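Local structure of paenibacillus xanthan lyase (6F2P) at residues A[170-175]-A[231-236]; A[159-164]-A[176-181]; A[200-205]-A[257-262]; A[190-195]-A[247-252]. The protein cleaves the polysaccharide xanthan by a lyase reaction, probably with the fold and beta-elimination chemistry of polysaccharide lyase family 8, and binds several calcium ions. One frame throughout, in Å; residues are numbered along the deposited sequence. Where two conformers were deposited one is given.

All four contacts tie together helices and loops of the N-terminal alpha-helical domain, and they show how chemistry follows position in a helical fold. Interaction 1 is the buried one, a helix pair packed through leucine methyls on a glycine backbone. Interaction 2 is partly buried and joins the same helix, 168-184, to a calcium-binding turn; E174 from interaction 1 completes the protein ligands. Interaction 3, also partly buried, leans a loop on helix 256-267 with aromatic groups and a bridging water. Interaction 4 lies at the surface, where a turn meets helix 188-197 through tryptophan and arginine. R190 of interaction 4 reaches Q161 and S181 of interaction 2.

Interaction 1. Residues A[170-175]-A[231-236]; sequences NRLWES and SELLSG. With CA (calcium ion), chain F.
L172 and G236 mark where helices 168-184 and 229-244 lie side by side, the short axes of 170-175 and 231-236 being 9.9 Å apart and inclined by only 20°. Both helices belong to the N-terminal alpha-helical domain, consistent with the alpha/alpha toroid of polysaccharide lyase family 8, and the contact exemplifies a leucine packed on a glycine. With CG of L172 anti to the backbone N (chi1 171°), both methyls face the other helix. CD2 rests 3.6 Å from G236 CA and also meets E232 O, while CD1 lies 3.8 Å from G236 C. Beside them, L172 CD2 touches L233 CD2 at 4.1 Å. Were an alanine here instead, the G236 backbone and the L233 methyl would probably lose their apolar partner and a gap would open between the helices. E174, turned from this interface, binds calcium through OE2, which also accepts from T165 N; its OE1 takes M166 N. Next to the leucine, W173 offers the edge of its indole to the E232 carboxylate, whose plane is tilted 31° from the ring: OE2 comes near the ring plane, 3.0 Å from W173 CZ2.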
loop_
_atom_site.group_PDB
_atom_site.type_symbol
_atom_site.label_atom_id
_atom_site.label_comp_id
_atom_site.label_asym_id
_atom_site.label_seq_id
_atom_site.Cartn_x
_atom_site.Cartn_y
_atom_site.Cartn_z
ATOM N N ASN A 170 -18.121 2.832 -18.624
ATOM C CA ASN A 170 -19.104 2.511 -19.647
ATOM C C ASN A 170 -20.408 2.080 -19.010
ATOM O O ASN A 170 -21.498 2.399 -19.498
ATOM C CB ASN A 170 -18.605 1.399 -20.564
ATOM C CG ASN A 170 -17.457 1.835 -21.427
ATOM O OD1 ASN A 170 -17.304 3.024 -21.742
ATOM N ND2 ASN A 170 -16.641 0.872 -21.832
ATOM N N ARG A 171 -20.281 1.335 -17.917
ATOM C CA ARG A 171 -21.445 0.814 -17.235
ATOM C C ARG A 171 -22.228 1.958 -16.625
ATOM O O ARG A 171 -23.460 1.969 -16.661
ATOM C CB ARG A 171 -21.033 -0.164 -16.154
ATOM C CG ARG A 171 -22.210 -0.730 -15.389
ATOM C CD ARG A 171 -21.786 -1.829 -14.434
ATOM N NE ARG A 171 -22.960 -2.492 -13.904
ATOM C CZ ARG A 171 -23.477 -3.606 -14.409
ATOM N NH1 ARG A 171 -24.569 -4.130 -13.866
ATOM N NH2 ARG A 171 -22.899 -4.197 -15.448
ATOM N N LEU A 172 -21.504 2.923 -16.070
ATOM C CA LEU A 172 -22.124 4.112 -15.509
ATOM C C LEU A 172 -22.911 4.842 -16.586
ATOM O O LEU A 172 -24.085 5.177 -16.403
ATOM C CB LEU A 172 -21.063 5.041 -14.929
ATOM C CG LEU A 172 -21.570 6.419 -14.514
ATOM C CD1 LEU A 172 -22.678 6.287 -13.488
ATOM C CD2 LEU A 172 -20.424 7.235 -13.956
ATOM N N TRP A 173 -22.253 5.074 -17.716
ATOM C CA TRP A 173 -22.867 5.800 -18.813
ATOM C C TRP A 173 -24.047 5.048 -19.393
ATOM O O TRP A 173 -25.038 5.660 -19.788
ATOM C CB TRP A 173 -21.842 6.088 -19.893
ATOM C CG TRP A 173 -20.768 6.963 -19.393
ATOM C CD1 TRP A 173 -20.884 7.940 -18.451
ATOM C CD2 TRP A 173 -19.393 6.934 -19.780
ATOM N NE1 TRP A 173 -19.668 8.534 -18.232
ATOM C CE2 TRP A 173 -18.732 7.934 -19.037
ATOM C CE3 TRP A 173 -18.653 6.162 -20.690
ATOM C CZ2 TRP A 173 -17.364 8.190 -19.178
ATOM C CZ3 TRP A 173 -17.289 6.413 -20.826
ATOM C CH2 TRP A 173 -16.662 7.419 -20.073
ATOM N N GLU A 174 -23.932 3.728 -19.459
ATOM C CA GLU A 174 -25.072 2.897 -19.824
ATOM C C GLU A 174 -26.228 3.262 -18.909
ATOM O O GLU A 174 -27.347 3.522 -19.367
ATOM C CB GLU A 174 -24.743 1.414 -19.651
ATOM C CG GLU A 174 -23.970 0.777 -20.783
ATOM C CD GLU A 174 -23.666 -0.686 -20.508
ATOM O OE1 GLU A 174 -23.107 -0.991 -19.436
ATOM O OE2 GLU A 174 -23.993 -1.540 -21.353
ATOM N N SER A 175 -25.928 3.311 -17.615
ATOM C CA SER A 175 -26.942 3.508 -16.590
ATOM C C SER A 175 -27.562 4.882 -16.684
ATOM O O SER A 175 -28.778 4.994 -16.617
ATOM C CB SER A 175 -26.368 3.274 -15.184
ATOM O OG SER A 175 -25.749 2.004 -15.097
ATOM N N SER A 231 -12.790 9.891 -10.838
ATOM C CA SER A 231 -13.414 11.193 -10.882
ATOM C C SER A 231 -14.715 11.144 -11.701
ATOM O O SER A 231 -15.758 11.624 -11.247
ATOM C CB SER A 231 -12.424 12.189 -11.477
ATOM O OG SER A 231 -12.811 13.512 -11.185
ATOM N N GLU A 232 -14.669 10.545 -12.889
ATOM C CA GLU A 232 -15.878 10.467 -13.697
ATOM C C GLU A 232 -16.940 9.511 -13.132
ATOM O O GLU A 232 -18.131 9.767 -13.284
ATOM C CB GLU A 232 -15.597 10.275 -15.209
ATOM C CG GLU A 232 -15.158 8.897 -15.681
ATOM C CD GLU A 232 -14.288 8.957 -16.950
ATOM O OE1 GLU A 232 -13.213 9.603 -16.929
ATOM O OE2 GLU A 232 -14.672 8.353 -17.974
ATOM N N LEU A 233 -16.525 8.440 -12.458
ATOM C CA LEU A 233 -17.489 7.592 -11.760
ATOM C C LEU A 233 -18.191 8.395 -10.674
ATOM O O LEU A 233 -19.420 8.432 -10.618
ATOM C CB LEU A 233 -16.823 6.378 -11.129
ATOM C CG LEU A 233 -16.314 5.230 -11.996
ATOM C CD1 LEU A 233 -15.781 4.133 -11.087
ATOM C CD2 LEU A 233 -17.401 4.676 -12.887
ATOM N N LEU A 234 -17.404 9.044 -9.819
ATOM C CA LEU A 234 -17.951 9.893 -8.763
ATOM C C LEU A 234 -18.990 10.867 -9.314
ATOM O O LEU A 234 -20.053 11.062 -8.715
ATOM C CB LEU A 234 -16.840 10.676 -8.063
ATOM C CG LEU A 234 -17.324 11.677 -7.001
ATOM C CD1 LEU A 234 -17.918 10.990 -5.769
ATOM C CD2 LEU A 234 -16.224 12.623 -6.588
ATOM N N SER A 235 -18.687 11.463 -10.461
ATOM C CA SER A 235 -19.571 12.463 -11.047
ATOM C C SER A 235 -20.922 11.881 -11.435
ATOM O O SER A 235 -21.961 12.340 -10.958
ATOM C CB SER A 235 -18.926 13.099 -12.272
ATOM O OG SER A 235 -19.598 14.298 -12.602
ATOM N N GLY A 236 -20.899 10.866 -12.294
ATOM C CA GLY A 236 -22.114 10.221 -12.761
ATOM C C GLY A 236 -22.965 9.624 -11.653
ATOM O O GLY A 236 -24.194 9.740 -11.669
HETATM CA CA CA F . -25.583 -1.491 -23.263
HETATM O O HOH W 1 -27.130 -3.242 -24.039
HETATM O O HOH W 2 -23.439 -0.307 -23.975
HETATM O O HOH W 3 -25.660 -1.361 -25.716
HETATM O O HOH W 4 -24.309 -3.277 -24.002
#

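Interaction 2. Residues A[159-164]-A[176-181]; sequences YTQASV and QVIAIS. With CA (calcium ion), chain F.
Q161 packs its aliphatic part on V177 and I178 while its amide holds a calcium ion, a good example of one side chain serving an apolar and a polar neighbour at once. Its CB lies 3.8 Å from V177 CG1. The first torsion (chi1 -173°) swings CG away from the residue's own N, and CG meets the same methyl, 3.5 Å from V177 CG1, and lies 4.0 Å from I178 CG1, where the glutamine and isoleucine side chains cross at about a right angle. A bend at chi2 (54°) then turns the amide from the helix to the metal. OE1 binds the calcium at 2.2 Å; NE2 donates to Q127 O and to water 2, itself a metal ligand. The backbone of the turn contributes S163 O, 2.4 Å from the calcium, and E174 OE2 with four waters completes seven ligands. T160 O accepts from one of these waters, and S163 OG is hydrogen-bonded to another. I178 CD1 packs against the turn, 3.5 Å from S163 C and 3.8 Å from V164 CG2. The ion thus probably stiffens the chain where it leaves helix 147-160 and turns back toward helix 168-184. V177 also touches I157 of the first helix and P131 of helix 123-141, and R190 of helix 188-197 donates through NH1 to Q161 O.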
loop_
_atom_site.group_PDB
_atom_site.type_symbol
_atom_site.label_atom_id
_atom_site.label_comp_id
_atom_site.label_asym_id
_atom_site.label_seq_id
_atom_site.Cartn_x
_atom_site.Cartn_y
_atom_site.Cartn_z
ATOM N N TYR A 159 -32.753 1.452 -28.930
ATOM C CA TYR A 159 -32.146 0.596 -29.940
ATOM C C TYR A 159 -30.641 0.464 -29.739
ATOM O O TYR A 159 -30.118 -0.647 -29.647
ATOM C CB TYR A 159 -32.465 1.119 -31.338
ATOM C CG TYR A 159 -31.623 0.509 -32.426
ATOM C CD1 TYR A 159 -31.748 -0.833 -32.754
ATOM C CD2 TYR A 159 -30.708 1.277 -33.132
ATOM C CE1 TYR A 159 -30.978 -1.396 -33.758
ATOM C CE2 TYR A 159 -29.935 0.726 -34.139
ATOM C CZ TYR A 159 -30.071 -0.613 -34.448
ATOM O OH TYR A 159 -29.299 -1.169 -35.444
ATOM N N THR A 160 -29.944 1.593 -29.663
ATOM C CA THR A 160 -28.498 1.565 -29.474
ATOM C C THR A 160 -28.082 1.220 -28.042
ATOM O O THR A 160 -27.029 0.624 -27.834
ATOM C CB THR A 160 -27.841 2.892 -29.880
ATOM O OG1 THR A 160 -28.262 3.931 -28.989
ATOM C CG2 THR A 160 -28.216 3.263 -31.302
ATOM N N GLN A 161 -28.903 1.583 -27.059
ATOM C CA GLN A 161 -28.541 1.367 -25.655
ATOM C C GLN A 161 -29.653 0.651 -24.898
ATOM O O GLN A 161 -30.438 1.283 -24.178
ATOM C CB GLN A 161 -28.214 2.701 -24.977
ATOM C CG GLN A 161 -27.665 2.580 -23.566
ATOM C CD GLN A 161 -26.467 1.680 -23.518
ATOM O OE1 GLN A 161 -26.569 0.524 -23.120
ATOM N NE2 GLN A 161 -25.321 2.191 -23.947
ATOM N N ALA A 162 -29.704 -0.673 -25.050
ATOM C CA ALA A 162 -30.849 -1.460 -24.580
ATOM C C ALA A 162 -30.760 -1.906 -23.133
ATOM O O ALA A 162 -31.774 -1.964 -22.444
ATOM C CB ALA A 162 -31.073 -2.667 -25.472
ATOM N N SER A 163 -29.556 -2.244 -22.682
ATOM C CA SER A 163 -29.378 -2.766 -21.330
ATOM C C SER A 163 -27.994 -2.443 -20.798
ATOM O O SER A 163 -27.119 -2.021 -21.546
ATOM C CB SER A 163 -29.556 -4.276 -21.333
ATOM O OG SER A 163 -28.510 -4.884 -22.071
ATOM N N VAL A 164 -27.805 -2.651 -19.500
ATOM C CA VAL A 164 -26.507 -2.468 -18.871
ATOM C C VAL A 164 -25.741 -3.781 -18.891
ATOM O O VAL A 164 -26.196 -4.767 -18.320
ATOM C CB VAL A 164 -26.674 -2.072 -17.411
ATOM C CG1 VAL A 164 -25.313 -1.952 -16.750
ATOM C CG2 VAL A 164 -27.463 -0.772 -17.293
ATOM N N GLN A 176 -26.741 5.925 -16.824
ATOM C CA GLN A 176 -27.269 7.279 -17.029
ATOM C C GLN A 176 -28.177 7.363 -18.258
ATOM O O GLN A 176 -29.271 7.902 -18.185
ATOM C CB GLN A 176 -26.142 8.313 -17.160
ATOM C CG GLN A 176 -25.396 8.602 -15.866
ATOM C CD GLN A 176 -24.194 9.518 -16.061
ATOM O OE1 GLN A 176 -24.073 10.551 -15.399
ATOM N NE2 GLN A 176 -23.294 9.136 -16.968
ATOM N N VAL A 177 -27.707 6.823 -19.379
ATOM C CA VAL A 177 -28.427 6.892 -20.631
ATOM C C VAL A 177 -29.756 6.189 -20.490
ATOM O O VAL A 177 -30.807 6.705 -20.890
ATOM C CB VAL A 177 -27.623 6.245 -21.771
ATOM C CG1 VAL A 177 -28.528 5.893 -22.916
ATOM C CG2 VAL A 177 -26.530 7.201 -22.245
ATOM N N ILE A 178 -29.703 5.011 -19.888
ATOM C CA ILE A 178 -30.901 4.210 -19.693
ATOM C C ILE A 178 -31.877 4.880 -18.730
ATOM O O ILE A 178 -33.075 4.945 -18.993
ATOM C CB ILE A 178 -30.540 2.791 -19.249
ATOM C CG1 ILE A 178 -30.050 2.010 -20.464
ATOM C CG2 ILE A 178 -31.723 2.105 -18.613
ATOM C CD1 ILE A 178 -29.460 0.680 -20.137
ATOM N N ALA A 179 -31.359 5.415 -17.634
ATOM C CA ALA A 179 -32.194 6.102 -16.664
ATOM C C ALA A 179 -32.852 7.336 -17.261
ATOM O O ALA A 179 -34.040 7.571 -17.060
ATOM C CB ALA A 179 -31.372 6.484 -15.455
ATOM N N ILE A 180 -32.097 8.135 -17.997
ATOM C CA ILE A 180 -32.669 9.388 -18.470
ATOM C C ILE A 180 -33.675 9.137 -19.591
ATOM O O ILE A 180 -34.734 9.761 -19.626
ATOM C CB ILE A 180 -31.608 10.415 -18.886
ATOM C CG1 ILE A 180 -30.643 10.680 -17.724
ATOM C CG2 ILE A 180 -32.276 11.723 -19.338
ATOM C CD1 ILE A 180 -31.317 10.818 -16.397
ATOM N N SER A 181 -33.370 8.203 -20.488
ATOM C CA SER A 181 -34.347 7.868 -21.511
ATOM C C SER A 181 -35.637 7.340 -20.865
ATOM O O SER A 181 -36.736 7.720 -21.269
ATOM C CB SER A 181 -33.779 6.913 -22.573
ATOM O OG SER A 181 -33.205 5.741 -22.014
HETATM CA CA CA F . -25.583 -1.491 -23.263
HETATM O O HOH W 3 -25.660 -1.361 -25.716
HETATM O O HOH W 2 -23.439 -0.307 -23.975
HETATM O O HOH W 1 -27.130 -3.242 -24.039
HETATM O O HOH W 4 -24.309 -3.277 -24.002
#

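Interaction 3. Residues A[200-205]-A[257-262]; sequences ALLPYV and NNVYRW
L202 and V259 form the apolar centre, L202 CD2 lying 3.7 Å from V259 CG2 and 4.3 Å from W262 CH2. Here the loop between helix 188-197 and strand 210-211 leans on helix 256-267 of the N-terminal alpha-helical domain. Farther out, CG of Y204 stands anti to the carbonyl carbon (chi1 -71°), and the ring lies across N258 and W262, its CE2 at the first and its CE1 at the second. CE1 sits at the edge of the indole, 3.8 Å from W262 NE1. CE2 approaches N258 CG at 3.5 Å, ring and amide planes 35° apart, and OH reaches R261 CB. With a serine in its place, N258 CG and the W262 edge would probably be left without the ring that packs on them, and water 5 without the face it lies over. Over the centre of that face, water 5 accepts from W262 NE1 at 2.9 Å and donates to L202 O. That same carbonyl receives a weak but straight bond from N258 ND2, 3.3 Å from L202 O at 179°.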
loop_
_atom_site.group_PDB
_atom_site.type_symbol
_atom_site.label_atom_id
_atom_site.label_comp_id
_atom_site.label_asym_id
_atom_site.label_seq_id
_atom_site.Cartn_x
_atom_site.Cartn_y
_atom_site.Cartn_z
ATOM N N ALA A 200 -23.229 -2.462 -9.190
ATOM C CA ALA A 200 -21.978 -3.188 -9.365
ATOM C C ALA A 200 -20.739 -2.296 -9.267
ATOM O O ALA A 200 -19.638 -2.803 -9.108
ATOM C CB ALA A 200 -21.985 -3.949 -10.679
ATOM N N LEU A 201 -20.920 -0.978 -9.353
ATOM C CA LEU A 201 -19.808 -0.023 -9.258
ATOM C C LEU A 201 -19.535 0.436 -7.831
ATOM O O LEU A 201 -18.544 1.116 -7.566
ATOM C CB LEU A 201 -20.112 1.231 -10.084
ATOM C CG LEU A 201 -20.294 1.110 -11.588
ATOM C CD1 LEU A 201 -20.720 2.453 -12.145
ATOM C CD2 LEU A 201 -19.013 0.638 -12.239
ATOM N N LEU A 202 -20.441 0.104 -6.924
ATOM C CA LEU A 202 -20.375 0.610 -5.555
ATOM C C LEU A 202 -19.430 -0.092 -4.550
ATOM O O LEU A 202 -18.820 0.585 -3.729
ATOM C CB LEU A 202 -21.786 0.710 -4.966
ATOM C CG LEU A 202 -22.783 1.607 -5.712
ATOM C CD1 LEU A 202 -24.118 1.616 -4.997
ATOM C CD2 LEU A 202 -22.258 3.025 -5.864
ATOM N N PRO A 203 -19.316 -1.435 -4.587
ATOM C CA PRO A 203 -18.530 -2.080 -3.526
ATOM C C PRO A 203 -17.056 -1.707 -3.547
ATOM O O PRO A 203 -16.543 -1.290 -4.585
ATOM C CB PRO A 203 -18.667 -3.566 -3.851
ATOM C CG PRO A 203 -19.920 -3.673 -4.638
ATOM C CD PRO A 203 -19.947 -2.437 -5.465
ATOM N N TYR A 204 -16.390 -1.842 -2.401
ATOM C CA TYR A 204 -14.942 -1.683 -2.335
ATOM C C TYR A 204 -14.266 -2.899 -2.961
ATOM O O TYR A 204 -14.891 -3.948 -3.127
ATOM C CB TYR A 204 -14.481 -1.508 -0.892
ATOM C CG TYR A 204 -14.862 -0.176 -0.282
ATOM C CD1 TYR A 204 -14.235 0.993 -0.691
ATOM C CD2 TYR A 204 -15.847 -0.085 0.693
ATOM C CE1 TYR A 204 -14.572 2.212 -0.154
ATOM C CE2 TYR A 204 -16.188 1.132 1.240
ATOM C CZ TYR A 204 -15.544 2.279 0.808
ATOM O OH TYR A 204 -15.860 3.510 1.336
ATOM N N VAL A 205 -12.999 -2.743 -3.332
ATOM C CA VAL A 205 -12.212 -3.852 -3.851
ATOM C C VAL A 205 -10.873 -3.943 -3.127
ATOM O O VAL A 205 -10.453 -2.990 -2.471
ATOM C CB VAL A 205 -11.960 -3.715 -5.360
ATOM C CG1 VAL A 205 -13.270 -3.725 -6.104
ATOM C CG2 VAL A 205 -11.174 -2.449 -5.660
ATOM N N ASN A 257 -23.687 4.487 0.512
ATOM C CA ASN A 257 -23.024 5.260 1.546
ATOM C C ASN A 257 -21.492 5.271 1.357
ATOM O O ASN A 257 -20.801 6.152 1.874
ATOM C CB ASN A 257 -23.468 4.779 2.934
ATOM C CG ASN A 257 -24.999 4.823 3.111
ATOM O OD1 ASN A 257 -25.639 5.867 2.925
ATOM N ND2 ASN A 257 -25.587 3.677 3.455
ATOM N N ASN A 258 -20.981 4.318 0.576
ATOM C CA ASN A 258 -19.573 4.293 0.186
ATOM C C ASN A 258 -19.202 5.514 -0.650
ATOM O O ASN A 258 -18.072 6.026 -0.570
ATOM C CB ASN A 258 -19.249 3.023 -0.604
ATOM C CG ASN A 258 -19.500 1.758 0.195
ATOM O OD1 ASN A 258 -19.718 1.812 1.405
ATOM N ND2 ASN A 258 -19.451 0.610 -0.477
ATOM N N VAL A 259 -20.160 5.982 -1.446
ATOM C CA VAL A 259 -19.945 7.148 -2.296
ATOM C C VAL A 259 -19.673 8.383 -1.442
ATOM O O VAL A 259 -18.891 9.243 -1.820
ATOM C CB VAL A 259 -21.143 7.396 -3.242
ATOM C CG1 VAL A 259 -20.913 8.629 -4.101
ATOM C CG2 VAL A 259 -21.384 6.176 -4.112
ATOM N N TYR A 260 -20.306 8.466 -0.279
ATOM C CA TYR A 260 -20.042 9.588 0.616
ATOM C C TYR A 260 -18.662 9.438 1.254
ATOM O O TYR A 260 -17.924 10.410 1.374
ATOM C CB TYR A 260 -21.152 9.741 1.657
ATOM C CG TYR A 260 -22.496 9.950 1.003
ATOM C CD1 TYR A 260 -22.922 11.217 0.641
ATOM C CD2 TYR A 260 -23.318 8.870 0.701
ATOM C CE1 TYR A 260 -24.136 11.406 0.010
ATOM C CE2 TYR A 260 -24.533 9.051 0.070
ATOM C CZ TYR A 260 -24.938 10.320 -0.268
ATOM O OH TYR A 260 -26.151 10.508 -0.886
ATOM N N ARG A 261 -18.310 8.210 1.623
ATOM C CA ARG A 261 -16.999 7.939 2.180
ATOM C C ARG A 261 -15.891 8.301 1.190
ATOM O O ARG A 261 -14.828 8.802 1.607
ATOM C CB ARG A 261 -16.861 6.468 2.603
ATOM C CG ARG A 261 -17.862 5.976 3.652
ATOM C CD ARG A 261 -18.166 7.010 4.730
ATOM N NE ARG A 261 -16.988 7.405 5.503
ATOM C CZ ARG A 261 -17.008 8.305 6.484
ATOM N NH1 ARG A 261 -18.149 8.895 6.822
ATOM N NH2 ARG A 261 -15.886 8.614 7.126
ATOM N N TRP A 262 -16.138 8.044 -0.101
ATOM C CA TRP A 262 -15.145 8.309 -1.155
ATOM C C TRP A 262 -14.607 9.729 -1.066
ATOM O O TRP A 262 -13.415 9.963 -1.262
ATOM C CB TRP A 262 -15.716 8.085 -2.557
ATOM C CG TRP A 262 -16.044 6.651 -2.877
ATOM C CD1 TRP A 262 -15.636 5.539 -2.192
ATOM C CD2 TRP A 262 -16.859 6.177 -3.964
ATOM N NE1 TRP A 262 -16.141 4.406 -2.791
ATOM C CE2 TRP A 262 -16.896 4.771 -3.876
ATOM C CE3 TRP A 262 -17.563 6.806 -4.995
ATOM C CZ2 TRP A 262 -17.608 3.984 -4.785
ATOM C CZ3 TRP A 262 -18.265 6.019 -5.900
ATOM C CH2 TRP A 262 -18.283 4.627 -5.787
HETATM O O HOH W 5 -16.781 1.604 -2.509
HETATM O O HOH W 6 -18.597 -2.597 0.144
#

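Interaction 4. Residues A[190-195]-A[247-252]; sequences RVAAGR and SSWQVT
A type I beta turn from S247 to Q250, opened by an ST turn in which W249 N donates to S247 OG at 2.8 Å, sets W249 against V191 and A192 of helix 188-197. The example is instructive because one indole and one arginine carry most of the contact. V191 crosses the indole at about a right angle and makes a CH-pi contact: its CB lies 4.2 Å from the centroid of the W249 five-membered ring, 13° off the normal. V191 CG1 packs beside it, 3.7 Å from W249 CB, while A192 CB reaches W249 CD1 at 4.0 Å. S248 CB sits over the opposite face of the indole. One turn along the helix, R195 starts out trans to its own N (chi1 172°) and runs its methylenes along the turn, CD lying 3.2 Å from W249 O and close to Q250 O. A bend at chi3 (58°) leaves NH1 loosely at the edge of the W249 ring. NH1 donates to water 7, 2.9 Å from R195 NH1, and the water in turn donates to S248 O and Q250 O, a bridge that ties the guanidinium to the turn without a direct bond. Around this surface contact, helix 4-18 borders W249 through E5, F6 and L9, with S248 OG bonded to E5, while L244 of helix 229-244 touches V191 and R195.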
loop_
_atom_site.group_PDB
_atom_site.type_symbol
_atom_site.label_atom_id
_atom_site.label_comp_id
_atom_site.label_asym_id
_atom_site.label_seq_id
_atom_site.Cartn_x
_atom_site.Cartn_y
_atom_site.Cartn_z
ATOM N N ARG A 190 -37.637 0.918 -17.313
ATOM C CA ARG A 190 -36.400 1.393 -17.914
ATOM C C ARG A 190 -35.611 2.238 -16.913
ATOM O O ARG A 190 -34.389 2.100 -16.813
ATOM C CB ARG A 190 -36.704 2.165 -19.208
ATOM C CG ARG A 190 -35.526 2.852 -19.861
ATOM C CD ARG A 190 -34.940 2.065 -21.011
ATOM N NE ARG A 190 -34.044 2.909 -21.800
ATOM C CZ ARG A 190 -33.115 2.454 -22.638
ATOM N NH1 ARG A 190 -32.943 1.147 -22.806
ATOM N NH2 ARG A 190 -32.355 3.314 -23.305
ATOM N N VAL A 191 -36.302 3.089 -16.155
ATOM C CA VAL A 191 -35.632 3.874 -15.118
ATOM C C VAL A 191 -35.047 2.969 -14.032
ATOM O O VAL A 191 -33.940 3.197 -13.527
ATOM C CB VAL A 191 -36.580 4.872 -14.441
ATOM C CG1 VAL A 191 -35.811 5.753 -13.472
ATOM C CG2 VAL A 191 -37.287 5.723 -15.478
ATOM N N ALA A 192 -35.794 1.936 -13.670
ATOM C CA ALA A 192 -35.341 1.043 -12.619
ATOM C C ALA A 192 -34.086 0.312 -13.080
ATOM O O ALA A 192 -33.158 0.091 -12.290
ATOM C CB ALA A 192 -36.438 0.066 -12.230
ATOM N N ALA A 193 -34.049 -0.043 -14.363
ATOM C CA ALA A 193 -32.880 -0.721 -14.914
ATOM C C ALA A 193 -31.705 0.239 -14.862
ATOM O O ALA A 193 -30.567 -0.166 -14.621
ATOM C CB ALA A 193 -33.134 -1.203 -16.339
ATOM N N GLY A 194 -31.990 1.520 -15.068
ATOM C CA GLY A 194 -30.957 2.535 -14.982
ATOM C C GLY A 194 -30.398 2.611 -13.578
ATOM O O GLY A 194 -29.186 2.553 -13.381
ATOM N N ARG A 195 -31.294 2.741 -12.602
ATOM C CA ARG A 195 -30.921 2.780 -11.195
ATOM C C ARG A 195 -30.079 1.569 -10.812
ATOM O O ARG A 195 -29.074 1.701 -10.117
ATOM C CB ARG A 195 -32.174 2.838 -10.318
ATOM C CG ARG A 195 -31.909 2.697 -8.820
ATOM C CD ARG A 195 -33.095 2.059 -8.094
ATOM N NE ARG A 195 -33.427 0.744 -8.642
ATOM C CZ ARG A 195 -34.648 0.214 -8.634
ATOM N NH1 ARG A 195 -35.662 0.881 -8.095
ATOM N NH2 ARG A 195 -34.855 -0.985 -9.170
ATOM N N SER A 247 -37.448 9.667 -5.182
ATOM C CA SER A 247 -38.399 9.086 -6.123
ATOM C C SER A 247 -38.558 7.589 -5.945
ATOM O O SER A 247 -37.804 6.946 -5.221
ATOM C CB SER A 247 -37.938 9.315 -7.559
ATOM O OG SER A 247 -37.246 8.167 -8.023
ATOM N N SER A 248 -39.527 7.033 -6.659
ATOM C CA SER A 248 -39.781 5.600 -6.639
ATOM C C SER A 248 -38.549 4.808 -7.058
ATOM O O SER A 248 -38.393 3.656 -6.679
ATOM C CB SER A 248 -40.946 5.268 -7.570
ATOM O OG SER A 248 -42.049 6.131 -7.343
ATOM N N TRP A 249 -37.672 5.427 -7.841
ATOM C CA TRP A 249 -36.502 4.729 -8.368
ATOM C C TRP A 249 -35.218 5.228 -7.723
ATOM O O TRP A 249 -34.131 5.046 -8.264
ATOM C CB TRP A 249 -36.445 4.849 -9.899
ATOM C CG TRP A 249 -37.772 4.506 -10.514
ATOM C CD1 TRP A 249 -38.289 3.252 -10.723
ATOM C CD2 TRP A 249 -38.777 5.429 -10.947
ATOM N NE1 TRP A 249 -39.548 3.346 -11.274
ATOM C CE2 TRP A 249 -39.870 4.670 -11.418
ATOM C CE3 TRP A 249 -38.854 6.825 -10.988
ATOM C CZ2 TRP A 249 -41.024 5.262 -11.925
ATOM C CZ3 TRP A 249 -40.004 7.413 -11.489
ATOM C CH2 TRP A 249 -41.073 6.632 -11.951
ATOM N N GLN A 250 -35.345 5.840 -6.553
ATOM C CA GLN A 250 -34.177 6.320 -5.836
ATOM C C GLN A 250 -33.238 5.173 -5.501
ATOM O O GLN A 250 -33.640 4.002 -5.475
ATOM C CB GLN A 250 -34.578 7.020 -4.554
ATOM C CG GLN A 250 -34.852 6.079 -3.416
ATOM C CD GLN A 250 -35.647 6.747 -2.327
ATOM O OE1 GLN A 250 -36.795 6.381 -2.082
ATOM N NE2 GLN A 250 -35.049 7.746 -1.674
ATOM N N VAL A 251 -31.980 5.518 -5.253
ATOM C CA VAL A 251 -30.977 4.505 -5.014
ATOM C C VAL A 251 -31.140 4.006 -3.585
ATOM O O VAL A 251 -31.123 4.798 -2.633
ATOM C CB VAL A 251 -29.561 5.056 -5.249
ATOM C CG1 VAL A 251 -28.522 3.962 -5.066
ATOM C CG2 VAL A 251 -29.461 5.639 -6.641
ATOM N N THR A 252 -31.310 2.696 -3.435
ATOM C CA THR A 252 -31.552 2.118 -2.122
ATOM C C THR A 252 -30.397 1.251 -1.637
ATOM O O THR A 252 -30.308 0.950 -0.445
ATOM C CB THR A 252 -32.839 1.265 -2.098
ATOM O OG1 THR A 252 -32.731 0.203 -3.054
ATOM C CG2 THR A 252 -34.049 2.106 -2.420
HETATM O O HOH W 7 -35.688 2.551 -5.707
#